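Imelysin (Bacteroides ovatus ATCC 8483, PDB 3OYV) is an imelysin-like, mostly helical outer-membrane protein probably involved in bacterial iron uptake, with any peptidase activity uncertain. Local coordinates at residues Q180-H185 with N189-A194; N13-P18 with L351-E356; E280-S285 with R342-L347; V79-E84 with F288-V293. All coordinates share one frame; numbering follows the deposited sequence.

In the fold
Contact 2 spans almost the whole chain, tying the loop before helix 21-47 to the hairpin that follows helix 343-351; the other three contacts fall between its two ends in sequence. Contact 1 is local, closing the turn into helix 189-214. Contacts 3 and 4 interleave along the chain and also touch in space, Trp282 against Val293, with centres about 16 Å apart; the connection from helix 265-283 towards helix 298-303 feeds both. Contact 3 lies near the middle of the molecule, its centre about 5 Å from the centre of the chain. Contacts 2 and 4 lie on opposite sides of that centre, their own centres about 34 Å apart. Distant parts of the sequence are thus joined across a single helical body.

Contact 1 (Q180-H185 with N189-A194); sequences QPFRNH and NETVAA
Phe182 and His185 converge on one side chain, Thr191 in the first turn of helix 189-214. Both come from a short 3-10 turn round residues 182-184, in the connection between helix 158-177 and helix 189-214. Along this segment, Pro181 follows a cis peptide bond, and its carbonyl oxygen sets up the turn.

Phe182 turns its CG away from its own backbone N (chi1 166°), which carries the ring towards the helix. Both branches of Thr191 touch the same ring atom: OG1 comes from the ring edge, near its plane, 3.7 Å from Phe182 CE1, and the methyl CG2 of Thr191 is 3.8 Å from that CE1. The two side chains cross at about a right angle. Ile94 of helix 71-102 touches both of them, and Tyr125 of helix 121-137 packs on the phenyl ring as well.

Asn184 N donates to Pro181 O at 3.0 Å. The imidazole of His185 reaches the same oxygen from the opposite face of the carbonyl plane, His185 ND1 to Pro181 O 3.0 Å with an N-H...O angle of 162°. The bond lies near the imidazole plane, which helps fix the rotation of the ring. At the end of the segment His185 O comes within 3.0 Å of Thr191 OG1.

The hydroxyl has stronger company just beyond, being hydrogen-bonded to Ile186 O and to Ser188 OG. One buried threonine therefore does two jobs: both its branches pack on a phenyl ring, while its oxygen is also satisfied by the turn that leads into its own helix.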
loop_
_atom_site.group_PDB
_atom_site.type_symbol
_atom_site.label_atom_id
_atom_site.label_comp_id
_atom_site.label_asym_id
_atom_site.label_seq_id
_atom_site.Cartn_x
_atom_site.Cartn_y
_atom_site.Cartn_z
ATOM N N GLN A 180 16.155 11.788 -4.733
ATOM C CA GLN A 180 14.947 11.731 -5.544
ATOM C C GLN A 180 15.303 11.840 -7.022
ATOM O O GLN A 180 16.034 12.740 -7.402
ATOM C CB GLN A 180 14.003 12.880 -5.135
ATOM C CG GLN A 180 12.803 13.138 -6.028
ATOM C CD GLN A 180 11.737 12.071 -5.960
ATOM O OE1 GLN A 180 11.892 11.043 -5.276
ATOM N NE2 GLN A 180 10.616 12.331 -6.629
ATOM N N PRO A 181 14.768 10.946 -7.875
ATOM C CA PRO A 181 13.974 9.768 -7.572
ATOM C C PRO A 181 14.851 8.545 -7.386
ATOM O O PRO A 181 15.904 8.421 -8.000
ATOM C CB PRO A 181 13.128 9.627 -8.840
ATOM C CG PRO A 181 14.085 10.092 -9.939
ATOM C CD PRO A 181 14.859 11.201 -9.336
ATOM N N PHE A 182 14.376 7.607 -6.601
ATOM C CA PHE A 182 15.098 6.354 -6.379
ATOM C C PHE A 182 15.445 5.703 -7.712
ATOM O O PHE A 182 16.543 5.177 -7.874
ATOM C CB PHE A 182 14.268 5.413 -5.476
ATOM C CG PHE A 182 14.736 3.997 -5.428
ATOM C CD1 PHE A 182 16.064 3.660 -5.189
ATOM C CD2 PHE A 182 13.802 2.967 -5.556
ATOM C CE1 PHE A 182 16.430 2.326 -5.136
ATOM C CE2 PHE A 182 14.165 1.648 -5.503
ATOM C CZ PHE A 182 15.493 1.313 -5.299
ATOM N N ARG A 183 14.536 5.715 -8.677
ATOM C CA ARG A 183 14.803 5.025 -9.932
ATOM C C ARG A 183 16.071 5.510 -10.639
ATOM O O ARG A 183 16.674 4.738 -11.377
ATOM C CB ARG A 183 13.595 5.123 -10.860
ATOM C CG ARG A 183 13.794 4.429 -12.190
ATOM C CD ARG A 183 12.682 4.754 -13.083
ATOM N NE ARG A 183 12.713 4.074 -14.368
ATOM C CZ ARG A 183 13.060 4.634 -15.533
ATOM N NH1 ARG A 183 13.516 5.868 -15.608
ATOM N NH2 ARG A 183 12.990 3.918 -16.647
ATOM N N ASN A 184 16.472 6.758 -10.409
ATOM C CA ASN A 184 17.699 7.302 -11.028
ATOM C C ASN A 184 18.926 7.204 -10.138
ATOM O O ASN A 184 20.006 7.679 -10.517
ATOM C CB ASN A 184 17.525 8.771 -11.452
ATOM C CG ASN A 184 16.582 8.943 -12.624
ATOM O OD1 ASN A 184 16.247 7.986 -13.276
ATOM N ND2 ASN A 184 16.142 10.184 -12.878
ATOM N N HIS A 185 18.758 6.616 -8.957
ATOM C CA HIS A 185 19.832 6.490 -7.961
ATOM C C HIS A 185 19.883 5.111 -7.316
ATOM O O HIS A 185 20.228 4.967 -6.141
ATOM C CB HIS A 185 19.645 7.575 -6.898
ATOM C CG HIS A 185 19.721 8.939 -7.458
ATOM N ND1 HIS A 185 18.621 9.672 -7.835
ATOM C CD2 HIS A 185 20.800 9.693 -7.755
ATOM C CE1 HIS A 185 19.022 10.820 -8.350
ATOM N NE2 HIS A 185 20.337 10.860 -8.305
ATOM N N ASN A 189 24.905 4.833 -2.401
ATOM C CA ASN A 189 25.171 4.445 -1.023
ATOM C C ASN A 189 23.914 4.558 -0.166
ATOM O O ASN A 189 23.703 3.779 0.738
ATOM C CB ASN A 189 26.275 5.313 -0.426
ATOM C CG ASN A 189 27.636 5.066 -1.069
ATOM O OD1 ASN A 189 27.904 3.983 -1.572
ATOM N ND2 ASN A 189 28.493 6.072 -1.024
ATOM N N GLU A 190 23.102 5.549 -0.463
ATOM C CA GLU A 190 21.843 5.728 0.282
ATOM C C GLU A 190 20.852 4.573 0.078
ATOM O O GLU A 190 20.183 4.130 1.020
ATOM C CB GLU A 190 21.232 7.080 -0.040
ATOM C CG GLU A 190 22.099 8.272 0.374
ATOM C CD GLU A 190 23.052 8.781 -0.718
ATOM O OE1 GLU A 190 23.334 8.049 -1.677
ATOM O OE2 GLU A 190 23.511 9.929 -0.600
ATOM N N THR A 191 20.801 4.009 -1.119
ATOM C CA THR A 191 20.018 2.790 -1.352
ATOM C C THR A 191 20.422 1.633 -0.428
ATOM O O THR A 191 19.561 0.984 0.201
ATOM C CB THR A 191 20.120 2.345 -2.814
ATOM O OG1 THR A 191 19.625 3.405 -3.631
ATOM C CG2 THR A 191 19.306 1.061 -3.045
ATOM N N VAL A 192 21.763 1.714 -0.265
ATOM C CA VAL A 192 22.485 0.884 0.636
ATOM C C VAL A 192 22.118 1.239 2.058
ATOM O O VAL A 192 21.695 0.364 2.775
ATOM C CB VAL A 192 23.998 0.825 0.402
ATOM C CG1 VAL A 192 24.609 -0.110 1.440
ATOM C CG2 VAL A 192 24.262 0.331 -1.009
ATOM N N ALA A 193 22.223 2.502 2.458
ATOM C CA ALA A 193 21.832 2.883 3.803
ATOM C C ALA A 193 20.337 2.596 4.063
ATOM O O ALA A 193 19.975 2.189 5.167
ATOM C CB ALA A 193 22.167 4.322 4.065
ATOM N N ALA A 194 19.469 2.797 3.067
ATOM C CA ALA A 194 18.039 2.527 3.252
ATOM C C ALA A 194 17.775 1.032 3.415
ATOM O O ALA A 194 17.013 0.632 4.292
ATOM C CB ALA A 194 17.212 3.088 2.107
#

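Contact 2 (N13-P18 with L351-E356). With GOL (glycerol), chain E.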
loop_
_atom_site.group_PDB
_atom_site.type_symbol
_atom_site.label_atom_id
_atom_site.label_comp_id
_atom_site.label_asym_id
_atom_site.label_seq_id
_atom_site.Cartn_x
_atom_site.Cartn_y
_atom_site.Cartn_z
ATOM N N ASN A 13 5.964 2.168 -23.982
ATOM C CA ASN A 13 5.777 3.594 -24.188
ATOM C C ASN A 13 4.480 3.867 -24.962
ATOM O O ASN A 13 4.253 3.276 -26.012
ATOM C CB ASN A 13 6.937 4.167 -25.018
ATOM C CG ASN A 13 6.829 5.666 -25.196
ATOM O OD1 ASN A 13 7.101 6.427 -24.265
ATOM N ND2 ASN A 13 6.459 6.106 -26.404
ATOM N N ILE A 14 3.658 4.772 -24.458
ATOM C CA ILE A 14 2.513 5.268 -25.212
ATOM C C ILE A 14 2.184 6.660 -24.701
ATOM O O ILE A 14 2.373 6.935 -23.517
ATOM C CB ILE A 14 1.341 4.287 -25.101
ATOM C CG1 ILE A 14 0.193 4.727 -25.991
ATOM C CG2 ILE A 14 0.897 4.122 -23.612
ATOM C CD1 ILE A 14 -0.890 3.637 -26.152
ATOM N N ASP A 15 1.729 7.541 -25.578
ATOM C CA ASP A 15 1.222 8.836 -25.176
ATOM C C ASP A 15 -0.257 8.945 -25.524
ATOM O O ASP A 15 -0.737 8.280 -26.445
ATOM C CB ASP A 15 1.995 9.957 -25.863
ATOM C CG ASP A 15 3.474 9.951 -25.518
ATOM O OD1 ASP A 15 3.793 9.960 -24.316
ATOM O OD2 ASP A 15 4.310 9.952 -26.451
ATOM N N TYR A 16 -0.941 9.795 -24.777
ATOM C CA TYR A 16 -2.338 10.100 -25.027
ATOM C C TYR A 16 -2.461 10.879 -26.327
ATOM O O TYR A 16 -1.756 11.891 -26.533
ATOM C CB TYR A 16 -2.852 10.912 -23.845
ATOM C CG TYR A 16 -4.289 11.355 -23.900
ATOM C CD1 TYR A 16 -5.316 10.545 -23.398
ATOM C CD2 TYR A 16 -4.632 12.593 -24.413
ATOM C CE1 TYR A 16 -6.627 10.975 -23.404
ATOM C CE2 TYR A 16 -5.949 13.021 -24.443
ATOM C CZ TYR A 16 -6.957 12.202 -23.941
ATOM O OH TYR A 16 -8.254 12.664 -23.981
ATOM N N THR A 17 -3.344 10.412 -27.207
ATOM C CA THR A 17 -3.561 11.071 -28.495
ATOM C C THR A 17 -5.058 11.136 -28.778
ATOM O O THR A 17 -5.827 10.393 -28.186
ATOM C CB THR A 17 -2.934 10.266 -29.646
ATOM O OG1 THR A 17 -3.680 9.040 -29.830
ATOM C CG2 THR A 17 -1.399 9.972 -29.396
ATOM N N PRO A 18 -5.474 11.953 -29.769
ATOM C CA PRO A 18 -6.887 11.909 -30.152
ATOM C C PRO A 18 -7.348 10.506 -30.563
ATOM O O PRO A 18 -8.487 10.123 -30.323
ATOM C CB PRO A 18 -6.958 12.861 -31.354
ATOM C CG PRO A 18 -5.830 13.837 -31.078
ATOM C CD PRO A 18 -4.726 13.014 -30.481
ATOM N N LEU A 351 -1.940 7.812 -15.867
ATOM C CA LEU A 351 -1.957 9.193 -15.423
ATOM C C LEU A 351 -0.614 9.923 -15.505
ATOM O O LEU A 351 -0.592 11.148 -15.580
ATOM C CB LEU A 351 -2.492 9.296 -13.986
ATOM C CG LEU A 351 -3.961 8.970 -13.795
ATOM C CD1 LEU A 351 -4.301 8.998 -12.299
ATOM C CD2 LEU A 351 -4.847 9.951 -14.598
ATOM N N TYR A 352 0.485 9.170 -15.411
ATOM C CA TYR A 352 1.822 9.714 -15.297
ATOM C C TYR A 352 2.762 9.203 -16.376
ATOM O O TYR A 352 2.599 8.071 -16.859
ATOM C CB TYR A 352 2.432 9.290 -13.977
ATOM C CG TYR A 352 1.872 9.912 -12.728
ATOM C CD1 TYR A 352 2.395 11.079 -12.218
ATOM C CD2 TYR A 352 0.864 9.265 -12.003
ATOM C CE1 TYR A 352 1.925 11.599 -11.015
ATOM C CE2 TYR A 352 0.374 9.794 -10.831
ATOM C CZ TYR A 352 0.925 10.946 -10.326
ATOM O OH TYR A 352 0.440 11.416 -9.131
ATOM N N LYS A 353 3.757 10.022 -16.687
ATOM C CA LYS A 353 4.870 9.545 -17.466
ATOM C C LYS A 353 6.143 10.208 -16.961
ATOM O O LYS A 353 6.232 11.435 -16.888
ATOM C CB LYS A 353 4.609 9.840 -18.929
ATOM C CG LYS A 353 5.715 9.278 -19.826
ATOM C CD LYS A 353 5.428 9.461 -21.276
ATOM C CE LYS A 353 6.427 8.716 -22.128
ATOM N NZ LYS A 353 6.249 9.063 -23.568
ATOM N N ASN A 354 7.130 9.389 -16.602
ATOM C CA ASN A 354 8.485 9.898 -16.264
ATOM C C ASN A 354 8.462 10.950 -15.146
ATOM O O ASN A 354 9.150 11.984 -15.177
ATOM C CB ASN A 354 9.223 10.449 -17.520
ATOM C CG ASN A 354 9.419 9.397 -18.621
ATOM O OD1 ASN A 354 9.473 8.181 -18.366
ATOM N ND2 ASN A 354 9.501 9.871 -19.871
ATOM N N GLY A 355 7.637 10.674 -14.145
ATOM C CA GLY A 355 7.556 11.459 -12.930
ATOM C C GLY A 355 6.620 12.653 -12.947
ATOM O O GLY A 355 6.526 13.371 -11.956
ATOM N N GLU A 356 5.919 12.889 -14.057
ATOM C CA GLU A 356 5.038 14.062 -14.185
ATOM C C GLU A 356 3.673 13.621 -14.697
ATOM O O GLU A 356 3.570 12.583 -15.351
ATOM C CB GLU A 356 5.632 15.104 -15.151
ATOM C CG GLU A 356 6.967 15.731 -14.702
ATOM C CD GLU A 356 6.855 16.649 -13.460
ATOM O OE1 GLU A 356 5.740 16.869 -12.911
ATOM O OE2 GLU A 356 7.915 17.163 -13.018
HETATM C C1 GOL E . 3.968 4.679 -18.168
HETATM O O1 GOL E . 4.162 6.054 -17.875
HETATM C C2 GOL E . 5.026 4.135 -19.157
HETATM O O2 GOL E . 6.340 4.270 -18.569
HETATM C C3 GOL E . 5.100 4.912 -20.497
HETATM O O3 GOL E . 3.968 4.790 -21.379
HETATM O O HOH W 1 6.933 8.682 -26.712
#
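Lys353 stretches out from the hairpin of strands 352-353 and 356-357 to meet Asn13 and Asp15, in the loop before helix 21-47. CG is turned away from the backbone N (chi1 -176°) and the rest of the chain is extended. CB starts 4.0 Å from O1 of a glycerol, probably from the crystallisation liquor, and CG stays near that O1 at 4.1 Å. CD passes Asp15 OD1 at 3.5 Å, and CE passes Asn13 OD1 at 3.2 Å. At the tip, NZ forms a salt bridge with Asp15 OD1 at 2.7 Å, meeting the carboxylate on its syn side, 20° out of plane. A second bond runs from NZ to Asn13 OD1 at 2.9 Å. A water weakly bound to NZ takes a bond from Asn13 ND2 and gives one to Asp15 OD2. Nearer the backbones, the glycerol bridges the two segments: Ile14 N donates to its O3 at 3.1 Å, and its O1 donates to Tyr352 O at 2.7 Å. A methionine here would probably leave the Asp15 carboxylate without its counter-charge and Asn13 OD1 without its donor. One ammonium thus joins chain start to chain end by a salt bridge and a hydrogen bond to a neutral amide.

Contact 3 (E280-S285 with R342-L347)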
loop_
_atom_site.group_PDB
_atom_site.type_symbol
_atom_site.label_atom_id
_atom_site.label_comp_id
_atom_site.label_asym_id
_atom_site.label_seq_id
_atom_site.Cartn_x
_atom_site.Cartn_y
_atom_site.Cartn_z
ATOM N N GLU A 280 -1.997 7.359 -0.164
ATOM C CA GLU A 280 -1.468 7.498 1.189
ATOM C C GLU A 280 -2.065 6.508 2.195
ATOM O O GLU A 280 -1.295 5.797 2.842
ATOM C CB GLU A 280 -1.588 8.924 1.683
ATOM C CG GLU A 280 -0.801 9.124 2.979
ATOM C CD GLU A 280 -0.767 10.556 3.426
ATOM O OE1 GLU A 280 -1.485 11.382 2.825
ATOM O OE2 GLU A 280 -0.016 10.842 4.380
ATOM N N PRO A 281 -3.413 6.418 2.322
ATOM C CA PRO A 281 -3.924 5.426 3.250
ATOM C C PRO A 281 -3.607 3.999 2.790
ATOM O O PRO A 281 -3.370 3.118 3.640
ATOM C CB PRO A 281 -5.426 5.706 3.290
ATOM C CG PRO A 281 -5.693 6.435 2.017
ATOM C CD PRO A 281 -4.504 7.264 1.797
ATOM N N TRP A 282 -3.566 3.750 1.481
ATOM C CA TRP A 282 -3.171 2.422 1.007
ATOM C C TRP A 282 -1.761 2.058 1.484
ATOM O O TRP A 282 -1.523 1.026 2.105
ATOM C CB TRP A 282 -3.203 2.315 -0.526
ATOM C CG TRP A 282 -2.666 0.981 -0.935
ATOM C CD1 TRP A 282 -1.430 0.725 -1.433
ATOM C CD2 TRP A 282 -3.326 -0.288 -0.792
ATOM N NE1 TRP A 282 -1.275 -0.622 -1.614
ATOM C CE2 TRP A 282 -2.411 -1.276 -1.212
ATOM C CE3 TRP A 282 -4.562 -0.693 -0.306
ATOM C CZ2 TRP A 282 -2.732 -2.629 -1.216
ATOM C CZ3 TRP A 282 -4.883 -2.038 -0.335
ATOM C CH2 TRP A 282 -3.965 -2.989 -0.759
ATOM N N GLU A 283 -0.832 2.978 1.243
ATOM C CA GLU A 283 0.575 2.716 1.571
ATOM C C GLU A 283 0.741 2.605 3.096
ATOM O O GLU A 283 1.531 1.781 3.595
ATOM C CB GLU A 283 1.430 3.816 0.947
ATOM C CG GLU A 283 1.415 3.813 -0.555
ATOM C CD GLU A 283 1.906 5.077 -1.233
ATOM O OE1 GLU A 283 1.988 6.140 -0.578
ATOM O OE2 GLU A 283 2.100 4.979 -2.481
ATOM N N LYS A 284 -0.017 3.421 3.829
ATOM C CA LYS A 284 0.006 3.364 5.288
ATOM C C LYS A 284 -0.792 2.207 5.876
ATOM O O LYS A 284 -0.868 2.051 7.104
ATOM C CB LYS A 284 -0.454 4.691 5.864
ATOM C CG LYS A 284 0.524 5.812 5.571
ATOM C CD LYS A 284 0.078 7.069 6.240
ATOM C CE LYS A 284 1.131 8.152 6.247
ATOM N NZ LYS A 284 0.628 9.375 6.946
ATOM N N SER A 285 -1.351 1.340 5.021
ATOM C CA SER A 285 -2.009 0.121 5.462
ATOM C C SER A 285 -1.145 -1.093 5.266
ATOM O O SER A 285 -1.569 -2.169 5.658
ATOM C CB SER A 285 -3.344 -0.096 4.723
ATOM O OG SER A 285 -3.189 -0.685 3.447
ATOM N N ARG A 342 -4.671 -4.049 -13.787
ATOM C CA ARG A 342 -5.580 -3.229 -12.978
ATOM C C ARG A 342 -4.795 -2.652 -11.784
ATOM O O ARG A 342 -3.551 -2.703 -11.738
ATOM C CB ARG A 342 -6.793 -4.046 -12.521
ATOM C CG ARG A 342 -6.428 -5.156 -11.573
ATOM C CD ARG A 342 -7.584 -6.094 -11.355
ATOM N NE ARG A 342 -8.583 -5.680 -10.362
ATOM C CZ ARG A 342 -9.793 -6.214 -10.204
ATOM N NH1 ARG A 342 -10.299 -7.108 -11.071
ATOM N NH2 ARG A 342 -10.540 -5.835 -9.199
ATOM N N GLY A 343 -5.544 -2.108 -10.842
ATOM C CA GLY A 343 -4.986 -1.623 -9.609
ATOM C C GLY A 343 -4.357 -0.261 -9.692
ATOM O O GLY A 343 -4.279 0.372 -10.755
ATOM N N PHE A 344 -3.833 0.164 -8.537
ATOM C CA PHE A 344 -3.246 1.483 -8.426
ATOM C C PHE A 344 -2.165 1.770 -9.477
ATOM O O PHE A 344 -2.055 2.881 -9.973
ATOM C CB PHE A 344 -2.646 1.687 -7.048
ATOM C CG PHE A 344 -3.633 2.077 -5.968
ATOM C CD1 PHE A 344 -4.239 3.321 -6.027
ATOM C CD2 PHE A 344 -3.893 1.240 -4.879
ATOM C CE1 PHE A 344 -5.062 3.727 -5.033
ATOM C CE2 PHE A 344 -4.736 1.653 -3.859
ATOM C CZ PHE A 344 -5.355 2.899 -3.959
ATOM N N HIS A 345 -1.307 0.779 -9.759
ATOM C CA HIS A 345 -0.209 1.040 -10.646
ATOM C C HIS A 345 -0.612 1.104 -12.125
ATOM O O HIS A 345 0.049 1.745 -12.912
ATOM C CB HIS A 345 0.938 0.089 -10.391
ATOM C CG HIS A 345 1.512 0.260 -9.026
ATOM N ND1 HIS A 345 2.119 1.434 -8.617
ATOM C CD2 HIS A 345 1.561 -0.584 -7.979
ATOM C CE1 HIS A 345 2.514 1.294 -7.361
ATOM N NE2 HIS A 345 2.164 0.086 -6.946
ATOM N N THR A 346 -1.698 0.447 -12.487
ATOM C CA THR A 346 -2.260 0.616 -13.834
ATOM C C THR A 346 -2.826 2.016 -13.990
ATOM O O THR A 346 -2.582 2.671 -14.991
ATOM C CB THR A 346 -3.305 -0.470 -14.177
ATOM O OG1 THR A 346 -2.645 -1.731 -14.209
ATOM C CG2 THR A 346 -3.888 -0.189 -15.554
ATOM N N LEU A 347 -3.564 2.494 -12.988
ATOM C CA LEU A 347 -4.012 3.884 -13.059
ATOM C C LEU A 347 -2.847 4.840 -13.078
ATOM O O LEU A 347 -2.874 5.817 -13.799
ATOM C CB LEU A 347 -4.953 4.166 -11.922
ATOM C CG LEU A 347 -5.816 5.392 -12.049
ATOM C CD1 LEU A 347 -6.487 5.529 -13.419
ATOM C CD2 LEU A 347 -6.878 5.330 -10.894
#
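With CG swung away from its backbone N (chi1 175°), Trp282 directs its indole from helix 265-283 towards Phe344, whose CG lies opposite its carbonyl carbon instead (chi1 -82°). Phe344 belongs to the GxHxxE motif of imelysin-like proteins, here running from Gly343 through His345 to Glu348 on helix 343-351. In this family the motif probably marks the functional site.

One corner of the phenyl ring does most of the touching. Phe344 CE2 lies over a face of the indole, 3.6 Å from Trp282 CG, and reaches back to Trp282 CB at 3.7 Å. The five-membered ring and the phenyl have centroids 5.1 Å apart and planes inclined at 45°, an oblique aromatic pair. Both side chains are buried: Met302 packs on the indole, Leu35 of helix 21-47 on the phenyl. An alanine in place of Phe344 would probably open a gap beneath the indole and leave that face without its aromatic neighbour.

The surroundings are consistent with a pocket. An unidentified ligand and a glycerol, both probably from the crystallisation liquor, each come within about 4 Å of the Trp282 side chain. The unidentified ligand is hydrogen-bonded to His345 NE2, while His345 ND1 is held by Glu348, a second-shell link that is likely to orient the imidazole.

On the indole face opposite Phe344 stands Ser285 OG, which donates to Trp282 O at 2.7 Å, in the carbonyl plane and on a lone pair; Ser285 N adds a second bond to that oxygen, at 2.9 Å.

Contact 4 (V79-E84 with F288-V293); sequences VDKCAE and FLFGPV
An inverse gamma turn centred on Leu289, in the loop between helices 265-283 and 298-303, is met by Lys81 from helix 71-102. The lysine chain bends at chi2 (-75°) and then runs extended over the turn. Its NZ donates to Leu289 O at 2.9 Å, tilted 31° from the carbonyl plane. The aliphatic part packs beside Phe290: Lys81 CE lies 3.9 Å from Phe290 CB, and CG is equally far from CD1 of that ring, at 3.9 Å. The phenyl also meets Phe60 and Tyr233, so the greasy stem of the lysine helps cover an aromatic cluster while its charged end stays with oxygens. Glu84, one turn on in the helix, adds a salt bridge (Lys81 NZ to Glu84 OE1, 3.0 Å), less certain because Glu84 has two conformers. The backbone N of Leu289 is tied to the helix too. A water donates to Lys81 O at 2.9 Å and accepts from Leu289 N at 3.3 Å. Both backbone polar groups of Leu289 are therefore turned to the same helical residue, one directly and one through water. Inside the turn, Phe290 N makes a weak bond to Phe288 O, the closing bond of an inverse gamma turn, here docked on a helix flank.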
loop_
_atom_site.group_PDB
_atom_site.type_symbol
_atom_site.label_atom_id
_atom_site.label_comp_id
_atom_site.label_asym_id
_atom_site.label_seq_id
_atom_site.Cartn_x
_atom_site.Cartn_y
_atom_site.Cartn_z
ATOM N N VAL A 79 2.549 -8.008 14.812
ATOM C CA VAL A 79 3.995 -7.820 14.758
ATOM C C VAL A 79 4.603 -8.529 13.534
ATOM O O VAL A 79 5.450 -7.954 12.843
ATOM C CB VAL A 79 4.660 -8.259 16.082
ATOM C CG1 VAL A 79 6.195 -8.256 15.964
ATOM C CG2 VAL A 79 4.181 -7.350 17.233
ATOM N N ASP A 80 4.106 -9.730 13.248
ATOM C CA ASP A 80 4.551 -10.478 12.057
ATOM C C ASP A 80 4.319 -9.656 10.801
ATOM O O ASP A 80 5.176 -9.601 9.917
ATOM C CB ASP A 80 3.776 -11.779 11.879
ATOM C CG ASP A 80 4.298 -12.931 12.747
ATOM O OD1 ASP A 80 5.398 -12.818 13.312
ATOM O OD2 ASP A 80 3.569 -13.940 12.817
ATOM N N LYS A 81 3.160 -9.011 10.713
ATOM C CA LYS A 81 2.832 -8.276 9.493
ATOM C C LYS A 81 3.578 -6.945 9.379
ATOM O O LYS A 81 3.876 -6.485 8.267
ATOM C CB LYS A 81 1.325 -8.114 9.394
ATOM C CG LYS A 81 0.677 -9.446 9.012
ATOM C CD LYS A 81 0.883 -9.766 7.543
ATOM C CE LYS A 81 0.400 -11.150 7.171
ATOM N NZ LYS A 81 0.535 -11.329 5.686
ATOM N N CYS A 82 3.971 -6.351 10.509
ATOM C CA CYS A 82 4.933 -5.234 10.500
ATOM C C CYS A 82 6.301 -5.696 9.961
ATOM O O CYS A 82 6.932 -5.008 9.132
ATOM C CB CYS A 82 5.124 -4.659 11.910
ATOM S SG CYS A 82 3.731 -3.671 12.543
ATOM N N ALA A 83 6.785 -6.830 10.478
ATOM C CA ALA A 83 8.061 -7.410 10.055
ATOM C C ALA A 83 8.015 -7.709 8.561
ATOM O O ALA A 83 8.958 -7.389 7.819
ATOM C CB ALA A 83 8.382 -8.693 10.859
ATOM N N GLU A 84 6.900 -8.277 8.115
ATOM C CA GLU A 84 6.762 -8.623 6.697
ATOM C C GLU A 84 6.888 -7.442 5.770
ATOM O O GLU A 84 7.552 -7.514 4.751
ATOM C CB GLU A 84 5.433 -9.281 6.430
ATOM C CG GLU A 84 5.336 -10.681 6.903
ATOM C CD GLU A 84 4.114 -11.386 6.360
ATOM O OE1 GLU A 84 3.468 -10.846 5.424
ATOM O OE2 GLU A 84 3.784 -12.472 6.877
ATOM N N PHE A 288 -0.464 -4.057 7.723
ATOM C CA PHE A 288 -1.560 -4.926 8.095
ATOM C C PHE A 288 -2.178 -5.595 6.878
ATOM O O PHE A 288 -3.400 -5.559 6.678
ATOM C CB PHE A 288 -2.609 -4.285 9.032
ATOM C CG PHE A 288 -2.957 -2.843 8.765
ATOM C CD1 PHE A 288 -2.201 -1.827 9.304
ATOM C CD2 PHE A 288 -4.139 -2.504 8.123
ATOM C CE1 PHE A 288 -2.566 -0.490 9.171
ATOM C CE2 PHE A 288 -4.523 -1.195 7.972
ATOM C CZ PHE A 288 -3.750 -0.163 8.502
ATOM N N LEU A 289 -1.330 -6.247 6.077
ATOM C CA LEU A 289 -1.797 -7.047 4.940
ATOM C C LEU A 289 -2.200 -8.444 5.416
ATOM O O LEU A 289 -1.554 -9.457 5.103
ATOM C CB LEU A 289 -0.740 -7.091 3.839
ATOM C CG LEU A 289 -0.408 -5.766 3.142
ATOM C CD1 LEU A 289 0.880 -5.845 2.299
ATOM C CD2 LEU A 289 -1.591 -5.291 2.271
ATOM N N PHE A 290 -3.259 -8.485 6.222
ATOM C CA PHE A 290 -3.848 -9.714 6.699
ATOM C C PHE A 290 -5.348 -9.566 6.769
ATOM O O PHE A 290 -5.879 -8.472 6.638
ATOM C CB PHE A 290 -3.281 -10.143 8.075
ATOM C CG PHE A 290 -3.728 -9.293 9.233
ATOM C CD1 PHE A 290 -2.991 -8.174 9.620
ATOM C CD2 PHE A 290 -4.833 -9.642 9.962
ATOM C CE1 PHE A 290 -3.401 -7.430 10.724
ATOM C CE2 PHE A 290 -5.259 -8.895 11.040
ATOM C CZ PHE A 290 -4.536 -7.807 11.430
ATOM N N GLY A 291 -6.048 -10.681 6.949
ATOM C CA GLY A 291 -7.492 -10.655 6.966
ATOM C C GLY A 291 -8.015 -10.355 5.577
ATOM O O GLY A 291 -7.425 -10.797 4.583
ATOM N N PRO A 292 -9.115 -9.604 5.489
ATOM C CA PRO A 292 -9.756 -9.358 4.190
ATOM C C PRO A 292 -8.854 -8.992 3.033
ATOM O O PRO A 292 -8.993 -9.551 1.939
ATOM C CB PRO A 292 -10.757 -8.256 4.519
ATOM C CG PRO A 292 -11.185 -8.573 5.917
ATOM C CD PRO A 292 -9.926 -9.084 6.606
ATOM N N VAL A 293 -7.907 -8.095 3.238
ATOM C CA VAL A 293 -7.081 -7.652 2.103
ATOM C C VAL A 293 -6.181 -8.791 1.588
ATOM O O VAL A 293 -5.745 -8.758 0.448
ATOM C CB VAL A 293 -6.222 -6.408 2.460
ATOM C CG1 VAL A 293 -5.033 -6.826 3.371
ATOM C CG2 VAL A 293 -5.747 -5.660 1.197
HETATM O O HOH W 2 1.913 -6.546 6.200
#